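Local coordinates for Ras-related protein Rab-7L1 (Homo sapiens, PDB 6HH2) that binds GDP and GTP as a Rab-family small GTPase, regulates vesicle trafficking, and recruits LRRK2 to the Golgi complex, stimulating its kinase activity, at residues A[13-18]-A[88-93]; A[17-22]-A[69-74]. The protein carries 4 engineered substitutions. One frame throughout, in Å; residues are numbered along the deposited sequence.

In the fold
Strand 8-17 gives contact 1 its first partner, and the loop that follows it gives contact 2 its own. Contact 2 closes the shorter loop: the chain leaves 17-22, forms helix 23-30 and the hairpin strands 48-55 and 58-66, then returns to Gly17-Ala19, at the start of 17-22, as the 3-10 segment 69-74. Contact 1 closes the longer one, from 13-18 through helix 78-81 to strand 86-92, so contact 2 lies within its span, with Gly17 and Asp18 common to both. Contact 1 joins two neighbouring parallel strands in the interior of the sheet; contact 2 ties two nucleotide-binding loops together at the surface. They meet where Val21 packs against strand 86-92, beside the bound nucleotide.

Contact 1 of 2, residues A[13-18]-A[88-93]; sequences VLVVGD and VIMFDV
Val88 is held in a short parallel ladder, its N donating to Leu14 O at 2.7 Å. Its own O receives Val16 N at 3.0 Å, a bond that runs almost straight, 174° at the hydrogen. Val16 O in turn accepts from Met90 N at 2.9 Å. Met90 is the long side chain of the contact. Its CB is 3.9 Å from Val16 O and CG stays near the same oxygen. In one of its two conformers SD comes 3.9 Å from Val15 CG1, and a bend at the last torsion (chi3 41°) brings CE toward Val21 and Gly22; the second conformer makes this end less certain. On the same face Val13 CG1 meets Val88 CG2, while helix 23-30 covers Val15 and Met90. The other face carries Val16 and Ile89, which lie side by side with CG2 of Val16 3.6 Å from CG1 of Ile89; Trp105 of helix 96-112 packs on Val16. Beyond the ladder the strands part, and a water donates to Met90 O and accepts from Asp18 N, bridging the gap. Two buried parallel strands, the first running straight into the phosphate-binding loop, are the central pair of the Ras-type P-loop GTPase fold.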
loop_
_atom_site.group_PDB
_atom_site.type_symbol
_atom_site.label_atom_id
_atom_site.label_comp_id
_atom_site.label_asym_id
_atom_site.label_seq_id
_atom_site.Cartn_x
_atom_site.Cartn_y
_atom_site.Cartn_z
ATOM N N VAL A 13 7.251 0.489 1.914
ATOM C CA VAL A 13 5.848 0.087 1.779
ATOM C C VAL A 13 5.592 -0.158 0.292
ATOM O O VAL A 13 5.831 0.729 -0.543
ATOM C CB VAL A 13 4.925 1.200 2.296
ATOM C CG1 VAL A 13 3.472 0.806 2.061
ATOM C CG2 VAL A 13 5.232 1.445 3.801
ATOM N N LEU A 14 5.105 -1.347 -0.037
ATOM C CA LEU A 14 4.772 -1.680 -1.438
ATOM C C LEU A 14 3.343 -1.278 -1.730
ATOM O O LEU A 14 2.437 -1.622 -0.962
ATOM C CB LEU A 14 4.910 -3.190 -1.639
ATOM C CG LEU A 14 6.224 -3.755 -1.154
ATOM C CD1 LEU A 14 6.273 -5.269 -1.424
ATOM C CD2 LEU A 14 7.401 -3.034 -1.871
ATOM N N VAL A 15 3.121 -0.505 -2.781
ATOM C CA VAL A 15 1.795 -0.159 -3.255
ATOM C C VAL A 15 1.551 -0.929 -4.535
ATOM O O VAL A 15 2.178 -0.683 -5.584
ATOM C CB VAL A 15 1.649 1.336 -3.505
ATOM C CG1 VAL A 15 0.230 1.648 -3.968
ATOM C CG2 VAL A 15 2.031 2.103 -2.202
ATOM N N VAL A 16 0.746 -1.976 -4.456
ATOM C CA VAL A 16 0.543 -2.943 -5.525
ATOM C C VAL A 16 -0.936 -3.042 -5.835
ATOM O O VAL A 16 -1.791 -2.622 -5.065
ATOM C CB VAL A 16 1.138 -4.339 -5.269
ATOM C CG1 VAL A 16 2.653 -4.275 -5.059
ATOM C CG2 VAL A 16 0.443 -5.047 -4.077
ATOM N N GLY A 17 -1.234 -3.668 -6.954
ATOM C CA GLY A 17 -2.585 -3.757 -7.451
ATOM C C GLY A 17 -2.585 -3.620 -8.959
ATOM O O GLY A 17 -1.583 -3.241 -9.571
ATOM N N ASP A 18 -3.717 -3.944 -9.556
ATOM C CA ASP A 18 -3.781 -3.933 -11.021
ATOM C C ASP A 18 -3.645 -2.511 -11.581
ATOM O O ASP A 18 -3.764 -1.497 -10.878
ATOM C CB ASP A 18 -5.102 -4.512 -11.478
ATOM C CG ASP A 18 -5.196 -6.015 -11.315
ATOM O OD1 ASP A 18 -4.245 -6.664 -10.836
ATOM O OD2 ASP A 18 -6.261 -6.532 -11.706
ATOM N N VAL A 88 0.373 -2.349 0.671
ATOM C CA VAL A 88 -0.951 -1.798 0.439
ATOM C C VAL A 88 -1.400 -2.389 -0.870
ATOM O O VAL A 88 -0.738 -2.174 -1.907
ATOM C CB VAL A 88 -0.873 -0.290 0.303
ATOM C CG1 VAL A 88 -2.234 0.310 -0.044
ATOM C CG2 VAL A 88 -0.396 0.353 1.629
ATOM N N ILE A 89 -2.416 -3.233 -0.868
ATOM C CA ILE A 89 -2.946 -3.906 -2.055
ATOM C C ILE A 89 -4.243 -3.226 -2.444
ATOM O O ILE A 89 -5.213 -3.241 -1.653
ATOM C CB ILE A 89 -3.124 -5.408 -1.829
ATOM C CG1 ILE A 89 -1.769 -6.007 -1.391
ATOM C CG2 ILE A 89 -3.681 -6.060 -3.125
ATOM C CD1 ILE A 89 -1.728 -7.535 -1.291
ATOM N N MET A 90 -4.259 -2.551 -3.580
ATOM C CA MET A 90 -5.380 -1.723 -4.003
ATOM C C MET A 90 -6.180 -2.396 -5.081
ATOM O O MET A 90 -5.607 -3.059 -5.946
ATOM C CB MET A 90 -4.913 -0.359 -4.529
ATOM C CG MET A 90 -4.121 0.431 -3.516
ATOM S SD MET A 90 -3.676 2.096 -4.094
ATOM C CE MET A 90 -5.187 2.648 -4.948
ATOM N N PHE A 91 -7.492 -2.252 -4.998
ATOM C CA PHE A 91 -8.384 -2.616 -6.074
ATOM C C PHE A 91 -9.384 -1.492 -6.330
ATOM O O PHE A 91 -9.534 -0.558 -5.540
ATOM C CB PHE A 91 -9.003 -4.018 -5.894
ATOM C CG PHE A 91 -10.091 -4.088 -4.875
ATOM C CD1 PHE A 91 -9.782 -4.238 -3.503
ATOM C CD2 PHE A 91 -11.437 -3.976 -5.276
ATOM C CE1 PHE A 91 -10.810 -4.277 -2.559
ATOM C CE2 PHE A 91 -12.471 -4.040 -4.336
ATOM C CZ PHE A 91 -12.161 -4.217 -2.982
ATOM N N ASP A 92 -10.056 -1.573 -7.472
ATOM C CA ASP A 92 -11.127 -0.653 -7.849
ATOM C C ASP A 92 -12.468 -1.328 -7.559
ATOM O O ASP A 92 -12.777 -2.376 -8.143
ATOM C CB ASP A 92 -10.925 -0.375 -9.349
ATOM C CG ASP A 92 -12.027 0.484 -9.995
ATOM O OD1 ASP A 92 -13.069 0.777 -9.378
ATOM O OD2 ASP A 92 -11.835 0.801 -11.202
ATOM N N VAL A 93 -13.251 -0.747 -6.616
ATOM C CA VAL A 93 -14.547 -1.352 -6.263
ATOM C C VAL A 93 -15.500 -1.588 -7.427
ATOM O O VAL A 93 -16.407 -2.421 -7.338
ATOM C CB VAL A 93 -15.297 -0.572 -5.157
ATOM C CG1 VAL A 93 -14.575 -0.662 -3.851
ATOM C CG2 VAL A 93 -15.578 0.890 -5.587
HETATM O O HOH W 1 -5.908 -4.907 -7.946
#

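Contact 2 of 2, residues A[17-22]-A[69-74]; sequences GDAAVG and GLERFT. Engineered in segment 69-74: Leu70 (natural residue Gln). With GDP (guanosine-5'-diphosphate), chain B.
Ala19 and Glu71 carry the close packing, the Ala19 methyl pointing at the 3-10 segment. Glu71 covers the backbone beside it: CB lies 3.8 Å from Gly17 O, and CD 4.0 Å from Ala19 CA. With CG between the backbone N and carbonyl carbon (chi1 62°) and the chain extended beyond it, the carboxylate reaches toward the phosphates, where OE1 forms a salt bridge with Lys23. Segment 17-22 belongs to the P-loop of the Ras family, and 69-74 to the switch II region that follows strand 58-66. A type II turn from Asp18 to Val21 presents Ala20 N, which gives O2B of GDP a 2.8 Å bond; just after it, at the N-cap of helix 23-30, Gly22 N reaches both O3A and O1B. No direct hydrogen bond joins the two segments. At the solvent-exposed rim, Ala19 CB lies over one face of the Arg72 guanidinium, 3.6 Å from NH2; a crystal neighbour touches Arg72, so the lattice may influence its position. Also on this looser side, a water donates to Asp18 OD1 and Glu71 O and accepts from Thr74 OG1. The Asp18 carboxylate is also held by Asn101 and Trp105 of helix 96-112.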
loop_
_atom_site.group_PDB
_atom_site.type_symbol
_atom_site.label_atom_id
_atom_site.label_comp_id
_atom_site.label_asym_id
_atom_site.label_seq_id
_atom_site.Cartn_x
_atom_site.Cartn_y
_atom_site.Cartn_z
ATOM N N GLY A 17 -1.234 -3.668 -6.954
ATOM C CA GLY A 17 -2.585 -3.757 -7.451
ATOM C C GLY A 17 -2.585 -3.620 -8.959
ATOM O O GLY A 17 -1.583 -3.241 -9.571
ATOM N N ASP A 18 -3.717 -3.944 -9.556
ATOM C CA ASP A 18 -3.781 -3.933 -11.021
ATOM C C ASP A 18 -3.645 -2.511 -11.581
ATOM O O ASP A 18 -3.764 -1.497 -10.878
ATOM C CB ASP A 18 -5.102 -4.512 -11.478
ATOM C CG ASP A 18 -5.196 -6.015 -11.315
ATOM O OD1 ASP A 18 -4.245 -6.664 -10.836
ATOM O OD2 ASP A 18 -6.261 -6.532 -11.706
ATOM N N ALA A 19 -3.377 -2.418 -12.881
ATOM C CA ALA A 19 -3.451 -1.119 -13.535
ATOM C C ALA A 19 -4.799 -0.451 -13.284
ATOM O O ALA A 19 -5.849 -1.108 -13.249
ATOM C CB ALA A 19 -3.213 -1.276 -15.053
ATOM N N ALA A 20 -4.748 0.875 -13.138
ATOM C CA ALA A 20 -5.908 1.770 -13.132
ATOM C C ALA A 20 -6.724 1.689 -11.855
ATOM O O ALA A 20 -7.882 2.103 -11.859
ATOM C CB ALA A 20 -6.828 1.627 -14.366
ATOM N N VAL A 21 -6.144 1.181 -10.776
ATOM C CA VAL A 21 -6.867 1.156 -9.511
ATOM C C VAL A 21 -6.638 2.378 -8.651
ATOM O O VAL A 21 -7.358 2.534 -7.640
ATOM C CB VAL A 21 -6.589 -0.116 -8.698
ATOM C CG1 VAL A 21 -7.000 -1.380 -9.552
ATOM C CG2 VAL A 21 -5.162 -0.192 -8.183
ATOM N N GLY A 22 -5.657 3.212 -8.955
ATOM C CA GLY A 22 -5.345 4.400 -8.175
ATOM C C GLY A 22 -3.995 4.424 -7.454
ATOM O O GLY A 22 -3.826 5.229 -6.522
ATOM N N GLY A 69 5.422 0.143 -13.800
ATOM C CA GLY A 69 5.562 -0.463 -15.128
ATOM C C GLY A 69 5.301 -1.966 -15.198
ATOM O O GLY A 69 4.980 -2.478 -16.274
ATOM N N LEU A 70 5.432 -2.703 -14.100
ATOM C CA LEU A 70 5.172 -4.165 -14.160
ATOM C C LEU A 70 3.853 -4.560 -13.484
ATOM O O LEU A 70 3.632 -5.736 -13.278
ATOM C CB LEU A 70 6.348 -4.897 -13.522
ATOM C CG LEU A 70 7.665 -4.822 -14.282
ATOM C CD1 LEU A 70 8.779 -5.482 -13.506
ATOM C CD2 LEU A 70 7.545 -5.428 -15.661
ATOM N N GLU A 71 2.952 -3.610 -13.288
ATOM C CA GLU A 71 1.713 -3.880 -12.571
ATOM C C GLU A 71 0.827 -4.888 -13.280
ATOM O O GLU A 71 0.064 -5.599 -12.614
ATOM C CB GLU A 71 0.957 -2.569 -12.301
ATOM C CG GLU A 71 0.546 -1.823 -13.577
ATOM C CD GLU A 71 0.462 -0.323 -13.386
ATOM O OE1 GLU A 71 0.222 0.145 -12.229
ATOM O OE2 GLU A 71 0.551 0.421 -14.379
ATOM N N ARG A 72 0.871 -4.975 -14.602
ATOM C CA ARG A 72 -0.036 -5.897 -15.271
ATOM C C ARG A 72 0.418 -7.347 -15.176
ATOM O O ARG A 72 -0.334 -8.235 -15.575
ATOM C CB ARG A 72 -0.234 -5.507 -16.748
ATOM C CG ARG A 72 -1.000 -4.200 -16.934
ATOM C CD ARG A 72 -1.425 -3.975 -18.423
ATOM N NE ARG A 72 -2.259 -2.773 -18.499
ATOM C CZ ARG A 72 -3.595 -2.779 -18.402
ATOM N NH1 ARG A 72 -4.245 -3.920 -18.255
ATOM N NH2 ARG A 72 -4.287 -1.647 -18.471
ATOM N N PHE A 73 1.607 -7.612 -14.627
ATOM C CA PHE A 73 2.106 -8.970 -14.493
ATOM C C PHE A 73 1.678 -9.653 -13.204
ATOM O O PHE A 73 1.822 -10.877 -13.103
ATOM C CB PHE A 73 3.646 -9.012 -14.672
ATOM C CG PHE A 73 4.080 -8.777 -16.068
ATOM C CD1 PHE A 73 4.118 -9.831 -16.948
ATOM C CD2 PHE A 73 4.398 -7.494 -16.507
ATOM C CE1 PHE A 73 4.483 -9.651 -18.266
ATOM C CE2 PHE A 73 4.785 -7.304 -17.844
ATOM C CZ PHE A 73 4.834 -8.377 -18.698
ATOM N N THR A 74 1.116 -8.918 -12.259
ATOM C CA THR A 74 0.580 -9.517 -11.010
ATOM C C THR A 74 1.624 -10.402 -10.311
ATOM O O THR A 74 1.289 -11.430 -9.723
ATOM C CB THR A 74 -0.713 -10.333 -11.229
ATOM O OG1 THR A 74 -1.545 -9.753 -12.265
ATOM C CG2 THR A 74 -1.502 -10.395 -9.881
HETATM P PB GDP B . -2.684 3.194 -11.368
HETATM O O1B GDP B . -3.053 2.154 -10.377
HETATM O O2B GDP B . -2.725 2.731 -12.785
HETATM O O3B GDP B . -1.401 3.926 -11.027
HETATM O O3A GDP B . -3.920 4.270 -11.275
HETATM P PA GDP B . -3.869 5.857 -11.377
HETATM O O1A GDP B . -3.415 6.489 -10.086
HETATM O O2A GDP B . -3.107 6.232 -12.641
HETATM O "O5'" GDP B . -5.408 6.222 -11.564
HETATM C "C5'" GDP B . -6.146 5.769 -12.690
HETATM C "C4'" GDP B . -7.348 6.684 -12.904
HETATM O "O4'" GDP B . -8.258 6.510 -11.767
HETATM C "C3'" GDP B . -6.927 8.138 -12.868
HETATM O "O3'" GDP B . -7.778 8.807 -13.814
HETATM C "C2'" GDP B . -7.257 8.584 -11.457
HETATM O "O2'" GDP B . -7.575 9.969 -11.435
HETATM C "C1'" GDP B . -8.485 7.760 -11.187
HETATM N N9 GDP B . -8.690 7.531 -9.752
HETATM C C8 GDP B . -7.733 7.174 -8.848
HETATM N N7 GDP B . -8.294 7.015 -7.606
HETATM C C5 GDP B . -9.617 7.269 -7.751
HETATM C C6 GDP B . -10.773 7.299 -6.860
HETATM O O6 GDP B . -10.653 7.071 -5.641
HETATM N N1 GDP B . -11.951 7.591 -7.424
HETATM C C2 GDP B . -12.161 7.892 -8.715
HETATM N N2 GDP B . -13.427 8.220 -9.187
HETATM N N3 GDP B . -11.117 7.918 -9.579
HETATM C C4 GDP B . -9.883 7.611 -9.127
HETATM O O HOH W 2 -2.214 -7.179 -12.587
#